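PDB 6COJ: probable CoA-transferase alpha subunit from Rhodococcus jostii, which belongs to the coenzyme A transferase family and binds a coenzyme A thioester carrying a spirolactone, on which it probably acts together with a partner subunit. Local coordinates for residues Y271-S274 with A275-P278; S142-R145 with R146-D150; Y201-D204 with L205-A208. The protein carries 1 engineered substitution. All coordinates share one frame; numbering follows the deposited sequence. Where two conformers were deposited one is given.

Contact 1. Residues Y271-S274 with A275-P278; sequences YAES and AKTP
The backbone N-H of Ala275 is shared between two carbonyls of the preceding turn, making an i-to-i-3 bond to Ala272 O at 3.2 Å beside a weak i-to-i-4 bond to Tyr271 O at 3.4 Å. The donor stands well above the plane of the Ala272 carbonyl. Lys276 N adds a weak but fairly straight i-to-i-3 bond to Glu273 O (3.3 Å, 164°).

Among the side chains, Lys276 folds back over the preceding turn. Its CG lies anti to its own carbonyl carbon (chi1 -41°), which swings the methylene back against the helix and sets Lys276 CG only 2.9 Å from Glu273 O, a tight fit. Farther out, Lys276 CE runs alongside the base of Glu273, 3.9 Å from Glu273 CA. The two side chains point the same way, yet in the Glu273 conformer given here, one of two, their charged ends are not in contact. Ala275 CB meets Ala272 O at 3.5 Å and also packs on Pro99 and Trp100 of helix 99-106.

The inward residues look elsewhere for partners. Tyr271 OH bonds to Asp98 while its ring meets Phe254, and Ser274 OG turns back to His270 O, with Ser274 lying against Trp281 and Phe284. Thr277 then takes the N-cap position, OG1 bonded to Ala280 N. This is a short alpha-alpha connection: a brief link carries the chain from helix 265-274 to helix 278-288, the latter started by the Thr277 N-cap, with Pro278 in its first turn.

Contact 2. Residues S142-R145 with R146-D150; sequences SDVR and RFWGD
Arg145 O is gripped by Gly149 N at 2.8 Å, more weakly by Trp148 N, and probably by a water that also accepts from Arg145 NE; this water has more acceptors in reach than protons to give. The Gly149 N bond lies at the end of the short helix 144-148, which Ser142 opens with a capping bond (Val144 N to Ser142 OG, 3.1 Å) and Gly149 leaves with positive phi. At the other end, Asp143 O receives Phe147 N in a nearly straight bond.

The Asp143 and Arg146 side chains run side by side, carboxylate and guanidinium planes almost perpendicular (88°). Their salt bridge is long, 3.5 Å from Asp143 OD1 to Arg146 NE. A second water bridges the pair, donating to Asp143 OD2 and accepting from Arg146 NH1 in the plane of the guanidinium. Asp143 OD2 is held as well by the backbone of another protein chain, which also packs on Phe147.

On another flank Val144 packs against Trp148. Val144 CG1, anti to the backbone N (chi1 175°), touches Trp148 CD1 at 3.9 Å. Trp148 NE1 bonds to Glu114 O, at the end of strand 111-114, while the neighbouring ring carbon, Trp148 CD1, sits 3.2 Å from Val144 O.

Contact 3. Residues Y201-D204 with L205-A208; sequences YFDD and LYCA
Leu205 reaches back over the start of its own helix toward Phe202. Its CB rests 3.4 Å from Phe202 O; its CG, one bond on, comes within 4.1 Å of Asp204 OD1. The chain then extends (chi2 -179°), and one tip, Leu205 CD1, arrives in the plane of the Phe202 ring at its edge, 3.9 Å from Phe202 CD2. The two side chains cross obliquely, methyl against ring rim rather than over a face.

Phe202 is the N-cap residue, and its carbonyl takes Tyr206 N in a nearly straight bond of 3.0 Å from that nitrogen to Phe202 O. The Tyr206 ring lies close by, with CD2 3.3 Å from the same oxygen and its edge toward Asp203 CA. Asp203 O and Asp204 O continue the helix, accepting from Cys207 N and Ala208 N. Both carboxylates have partners beyond the helix: buried Asp203 pairs with Arg45 and accepts from Gly40 N; Asp204 forms a salt bridge with a basic side chain of another protein chain.

Leu205 and Tyr206 pack on Leu124 of helix 117-128, while Asp203 and Cys207 pack against strand 177-184. The helix belongs to the connection between adjacent parallel strands 177-184 and 213-217, a beta-alpha-beta crossover of the Rossmann-like sheet expected in this family.

In the fold
Along the chain the order is contact 2, contact 3, contact 1. Contact 3 lies nearest the chain's centre of mass, about 9 Å from its own centre, on a helix packed against the seven-stranded parallel sheet. Contact 2 sits on the short helix between strands 133-136 and 153-156 of a small antiparallel sheet, and leans on 111-114, an outermost strand of the parallel sheet. Contact 1 belongs to the C-terminal helices. Centres of contacts 2 and 3 are 25 Å apart; contact 1 is 32 Å from contact 2 and 31 Å from contact 3. Each has a side chain within about 11 Å of the bound thioester, none in its first shell. Contacts 2 and 3 touch another protein chain; contact 1 does not.

Contact 1. Residues Y271-S274 with A275-P278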
loop_
_atom_site.group_PDB
_atom_site.type_symbol
_atom_site.label_atom_id
_atom_site.label_comp_id
_atom_site.label_asym_id
_atom_site.label_seq_id
_atom_site.Cartn_x
_atom_site.Cartn_y
_atom_site.Cartn_z
ATOM N N TYR A 271 -28.272 4.348 21.822
ATOM C CA TYR A 271 -28.129 2.967 21.374
ATOM C C TYR A 271 -27.497 2.101 22.460
ATOM O O TYR A 271 -28.016 1.029 22.802
ATOM C CB TYR A 271 -27.297 2.930 20.080
ATOM C CG TYR A 271 -26.564 1.626 19.846
ATOM C CD1 TYR A 271 -27.229 0.501 19.365
ATOM C CD2 TYR A 271 -25.203 1.517 20.112
ATOM C CE1 TYR A 271 -26.558 -0.698 19.159
ATOM C CE2 TYR A 271 -24.522 0.321 19.913
ATOM C CZ TYR A 271 -25.205 -0.781 19.433
ATOM O OH TYR A 271 -24.540 -1.965 19.224
ATOM N N ALA A 272 -26.383 2.569 23.034
ATOM C CA ALA A 272 -25.653 1.766 24.010
ATOM C C ALA A 272 -26.472 1.558 25.279
ATOM O O ALA A 272 -26.556 0.439 25.799
ATOM C CB ALA A 272 -24.305 2.425 24.322
ATOM N N GLU A 273 -27.093 2.629 25.788
ATOM C CA GLU A 273 -27.910 2.499 26.990
ATOM C C GLU A 273 -29.162 1.672 26.738
ATOM O O GLU A 273 -29.680 1.038 27.664
ATOM C CB GLU A 273 -28.273 3.879 27.544
ATOM C CG GLU A 273 -27.142 4.546 28.310
ATOM C CD GLU A 273 -27.151 6.051 28.164
ATOM O OE1 GLU A 273 -28.149 6.593 27.642
ATOM O OE2 GLU A 273 -26.160 6.693 28.570
ATOM N N SER A 274 -29.663 1.649 25.505
ATOM C CA SER A 274 -30.852 0.849 25.231
ATOM C C SER A 274 -30.563 -0.648 25.247
ATOM O O SER A 274 -31.494 -1.444 25.406
ATOM C CB SER A 274 -31.498 1.275 23.913
ATOM O OG SER A 274 -32.041 2.583 24.019
ATOM N N ALA A 275 -29.299 -1.047 25.107
ATOM C CA ALA A 275 -28.929 -2.455 25.140
ATOM C C ALA A 275 -28.941 -3.053 26.546
ATOM O O ALA A 275 -28.821 -4.276 26.682
ATOM C CB ALA A 275 -27.542 -2.630 24.505
ATOM N N LYS A 276 -29.109 -2.236 27.592
ATOM C CA LYS A 276 -28.926 -2.731 28.956
ATOM C C LYS A 276 -30.046 -3.664 29.401
ATOM O O LYS A 276 -29.790 -4.616 30.148
ATOM C CB LYS A 276 -28.765 -1.572 29.937
ATOM C CG LYS A 276 -27.904 -0.453 29.418
ATOM C CD LYS A 276 -27.385 0.428 30.526
ATOM C CE LYS A 276 -26.034 1.007 30.122
ATOM N NZ LYS A 276 -25.082 1.058 31.259
ATOM N N THR A 277 -31.281 -3.411 28.985
ATOM C CA THR A 277 -32.374 -4.254 29.445
ATOM C C THR A 277 -33.204 -4.737 28.268
ATOM O O THR A 277 -33.271 -4.066 27.232
ATOM C CB THR A 277 -33.300 -3.509 30.424
ATOM O OG1 THR A 277 -33.989 -2.456 29.738
ATOM C CG2 THR A 277 -32.511 -2.935 31.592
ATOM N N PRO A 278 -33.837 -5.911 28.393
ATOM C CA PRO A 278 -34.775 -6.338 27.344
ATOM C C PRO A 278 -35.816 -5.275 27.064
ATOM O O PRO A 278 -36.215 -5.062 25.911
ATOM C CB PRO A 278 -35.416 -7.609 27.929
ATOM C CG PRO A 278 -34.696 -7.900 29.227
ATOM C CD PRO A 278 -33.505 -7.002 29.322
#

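Contact 2. Residues S142-R145 with R146-D150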
loop_
_atom_site.group_PDB
_atom_site.type_symbol
_atom_site.label_atom_id
_atom_site.label_comp_id
_atom_site.label_asym_id
_atom_site.label_seq_id
_atom_site.Cartn_x
_atom_site.Cartn_y
_atom_site.Cartn_z
ATOM N N SER A 142 1.901 -13.512 21.334
ATOM C CA SER A 142 0.673 -13.025 21.950
ATOM C C SER A 142 -0.405 -14.098 21.923
ATOM O O SER A 142 -0.303 -15.120 21.243
ATOM C CB SER A 142 0.130 -11.790 21.217
ATOM O OG SER A 142 -0.496 -12.181 20.012
ATOM N N ASP A 143 -1.489 -13.814 22.636
ATOM C CA ASP A 143 -2.619 -14.735 22.644
ATOM C C ASP A 143 -3.425 -14.707 21.354
ATOM O O ASP A 143 -4.378 -15.480 21.225
ATOM C CB ASP A 143 -3.494 -14.525 23.881
ATOM C CG ASP A 143 -3.079 -15.406 25.027
ATOM O OD1 ASP A 143 -2.440 -16.449 24.759
ATOM O OD2 ASP A 143 -3.394 -15.067 26.189
ATOM N N VAL A 144 -3.040 -13.890 20.372
ATOM C CA VAL A 144 -3.587 -14.094 19.036
ATOM C C VAL A 144 -3.404 -15.548 18.602
ATOM O O VAL A 144 -4.297 -16.145 17.988
ATOM C CB VAL A 144 -2.968 -13.097 18.039
ATOM C CG1 VAL A 144 -3.460 -13.394 16.629
ATOM C CG2 VAL A 144 -3.325 -11.677 18.441
ATOM N N ARG A 145 -2.259 -16.155 18.952
ATOM C CA ARG A 145 -2.021 -17.557 18.607
ATOM C C ARG A 145 -3.103 -18.465 19.175
ATOM O O ARG A 145 -3.538 -19.411 18.511
ATOM C CB ARG A 145 -0.653 -18.015 19.121
ATOM C CG ARG A 145 0.523 -17.204 18.596
ATOM C CD ARG A 145 0.587 -17.209 17.071
ATOM N NE ARG A 145 0.632 -18.542 16.477
ATOM C CZ ARG A 145 1.739 -19.258 16.321
ATOM N NH1 ARG A 145 2.910 -18.780 16.725
ATOM N NH2 ARG A 145 1.684 -20.464 15.764
ATOM N N ARG A 146 -3.512 -18.215 20.404
ATOM C CA ARG A 146 -4.532 -19.050 21.062
ATOM C C ARG A 146 -5.938 -18.798 20.564
ATOM O O ARG A 146 -6.713 -19.681 20.547
ATOM C CB ARG A 146 -4.504 -18.860 22.546
ATOM C CG ARG A 146 -3.260 -19.327 23.207
ATOM C CD ARG A 146 -3.548 -20.003 24.535
ATOM N NE ARG A 146 -4.237 -19.270 25.610
ATOM C CZ ARG A 146 -5.458 -19.590 26.051
ATOM N NH1 ARG A 146 -5.971 -18.945 27.072
ATOM N NH2 ARG A 146 -6.198 -20.541 25.455
ATOM N N PHE A 147 -6.252 -17.563 20.199
ATOM C CA PHE A 147 -7.550 -17.303 19.582
ATOM C C PHE A 147 -7.740 -18.149 18.327
ATOM O O PHE A 147 -8.851 -18.614 18.043
ATOM C CB PHE A 147 -7.681 -15.824 19.207
ATOM C CG PHE A 147 -8.103 -14.925 20.335
ATOM C CD1 PHE A 147 -9.352 -15.063 20.933
ATOM C CD2 PHE A 147 -7.275 -13.897 20.762
ATOM C CE1 PHE A 147 -9.738 -14.221 21.955
ATOM C CE2 PHE A 147 -7.654 -13.045 21.778
ATOM C CZ PHE A 147 -8.899 -13.204 22.382
ATOM N N TRP A 148 -6.670 -18.348 17.555
ATOM C CA TRP A 148 -6.768 -18.998 16.254
ATOM C C TRP A 148 -6.381 -20.464 16.265
ATOM O O TRP A 148 -6.833 -21.210 15.390
ATOM C CB TRP A 148 -5.839 -18.317 15.256
ATOM C CG TRP A 148 -6.237 -16.962 14.812
ATOM C CD1 TRP A 148 -6.327 -15.834 15.579
ATOM C CD2 TRP A 148 -6.547 -16.566 13.469
ATOM N NE1 TRP A 148 -6.686 -14.762 14.793
ATOM C CE2 TRP A 148 -6.828 -15.189 13.496
ATOM C CE3 TRP A 148 -6.632 -17.251 12.249
ATOM C CZ2 TRP A 148 -7.169 -14.478 12.348
ATOM C CZ3 TRP A 148 -6.988 -16.546 11.113
ATOM C CH2 TRP A 148 -7.246 -15.172 11.172
ATOM N N GLY A 149 -5.540 -20.892 17.207
ATOM C CA GLY A 149 -5.021 -22.249 17.139
ATOM C C GLY A 149 -4.393 -22.555 15.792
ATOM O O GLY A 149 -3.672 -21.730 15.213
ATOM N N ASP A 150 -4.702 -23.743 15.259
ATOM C CA ASP A 150 -4.062 -24.209 14.033
ATOM C C ASP A 150 -4.555 -23.487 12.783
ATOM O O ASP A 150 -4.012 -23.731 11.698
ATOM C CB ASP A 150 -4.207 -25.729 13.884
ATOM C CG ASP A 150 -3.279 -26.303 12.820
ATOM O OD1 ASP A 150 -2.066 -25.990 12.855
ATOM O OD2 ASP A 150 -3.762 -27.057 11.947
HETATM O O HOH W 1 -4.338 -16.661 28.046
HETATM O O HOH W 2 -1.812 -20.040 16.360
#

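Contact 3. Residues Y201-D204 with L205-A208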
loop_
_atom_site.group_PDB
_atom_site.type_symbol
_atom_site.label_atom_id
_atom_site.label_comp_id
_atom_site.label_asym_id
_atom_site.label_seq_id
_atom_site.Cartn_x
_atom_site.Cartn_y
_atom_site.Cartn_z
ATOM N N TYR A 201 -9.865 4.869 5.530
ATOM C CA TYR A 201 -9.902 3.586 6.246
ATOM C C TYR A 201 -9.361 2.517 5.297
ATOM O O TYR A 201 -8.262 2.704 4.747
ATOM C CB TYR A 201 -11.265 3.312 6.906
ATOM C CG TYR A 201 -11.686 4.489 7.746
ATOM C CD1 TYR A 201 -10.874 4.935 8.793
ATOM C CD2 TYR A 201 -12.847 5.200 7.460
ATOM C CE1 TYR A 201 -11.219 6.049 9.542
ATOM C CE2 TYR A 201 -13.206 6.316 8.211
ATOM C CZ TYR A 201 -12.390 6.740 9.242
ATOM O OH TYR A 201 -12.754 7.860 9.950
ATOM N N PHE A 202 -10.071 1.408 5.094
ATOM C CA PHE A 202 -9.575 0.278 4.326
ATOM C C PHE A 202 -10.632 -0.201 3.348
ATOM O O PHE A 202 -10.614 -1.361 2.924
ATOM C CB PHE A 202 -9.136 -0.841 5.274
ATOM C CG PHE A 202 -8.109 -0.387 6.265
ATOM C CD1 PHE A 202 -8.476 0.309 7.408
ATOM C CD2 PHE A 202 -6.768 -0.603 6.021
ATOM C CE1 PHE A 202 -7.499 0.784 8.288
ATOM C CE2 PHE A 202 -5.801 -0.144 6.908
ATOM C CZ PHE A 202 -6.173 0.544 8.040
ATOM N N ASP A 203 -11.536 0.700 2.945
ATOM C CA ASP A 203 -12.697 0.259 2.174
ATOM C C ASP A 203 -12.300 -0.273 0.806
ATOM O O ASP A 203 -12.970 -1.175 0.277
ATOM C CB ASP A 203 -13.717 1.388 2.034
ATOM C CG ASP A 203 -14.442 1.687 3.332
ATOM O OD1 ASP A 203 -14.168 1.004 4.342
ATOM O OD2 ASP A 203 -15.289 2.609 3.339
ATOM N N ASP A 204 -11.232 0.269 0.221
ATOM C CA ASP A 204 -10.724 -0.286 -1.029
ATOM C C ASP A 204 -10.263 -1.726 -0.845
ATOM O O ASP A 204 -10.521 -2.581 -1.700
ATOM C CB ASP A 204 -9.585 0.588 -1.569
ATOM C CG ASP A 204 -8.470 0.787 -0.552
ATOM O OD1 ASP A 204 -8.758 0.951 0.648
ATOM O OD2 ASP A 204 -7.282 0.795 -0.947
ATOM N N LEU A 205 -9.576 -2.015 0.266
ATOM C CA LEU A 205 -9.111 -3.377 0.510
ATOM C C LEU A 205 -10.273 -4.343 0.723
ATOM O O LEU A 205 -10.234 -5.481 0.243
ATOM C CB LEU A 205 -8.180 -3.413 1.721
ATOM C CG LEU A 205 -6.880 -2.617 1.614
ATOM C CD1 LEU A 205 -6.048 -2.754 2.881
ATOM C CD2 LEU A 205 -6.098 -3.099 0.416
ATOM N N TYR A 206 -11.311 -3.916 1.442
ATOM C CA TYR A 206 -12.473 -4.783 1.618
ATOM C C TYR A 206 -13.087 -5.136 0.272
ATOM O O TYR A 206 -13.406 -6.299 0.007
ATOM C CB TYR A 206 -13.508 -4.119 2.531
ATOM C CG TYR A 206 -13.215 -4.250 4.012
ATOM C CD1 TYR A 206 -13.399 -5.462 4.662
ATOM C CD2 TYR A 206 -12.749 -3.171 4.755
ATOM C CE1 TYR A 206 -13.139 -5.597 6.021
ATOM C CE2 TYR A 206 -12.480 -3.292 6.113
ATOM C CZ TYR A 206 -12.674 -4.512 6.730
ATOM O OH TYR A 206 -12.416 -4.647 8.067
ATOM N N CYS A 207 -13.242 -4.146 -0.606
ATOM C CA CYS A 207 -13.793 -4.444 -1.923
ATOM C C CYS A 207 -12.875 -5.366 -2.710
ATOM O O CYS A 207 -13.341 -6.323 -3.344
ATOM C CB CYS A 207 -14.045 -3.153 -2.698
ATOM S SG CYS A 207 -15.456 -2.228 -2.064
ATOM N N ALA A 208 -11.565 -5.108 -2.663
ATOM C CA ALA A 208 -10.619 -5.917 -3.428
ATOM C C ALA A 208 -10.555 -7.354 -2.927
ATOM O O ALA A 208 -10.182 -8.251 -3.689
ATOM C CB ALA A 208 -9.228 -5.274 -3.398
#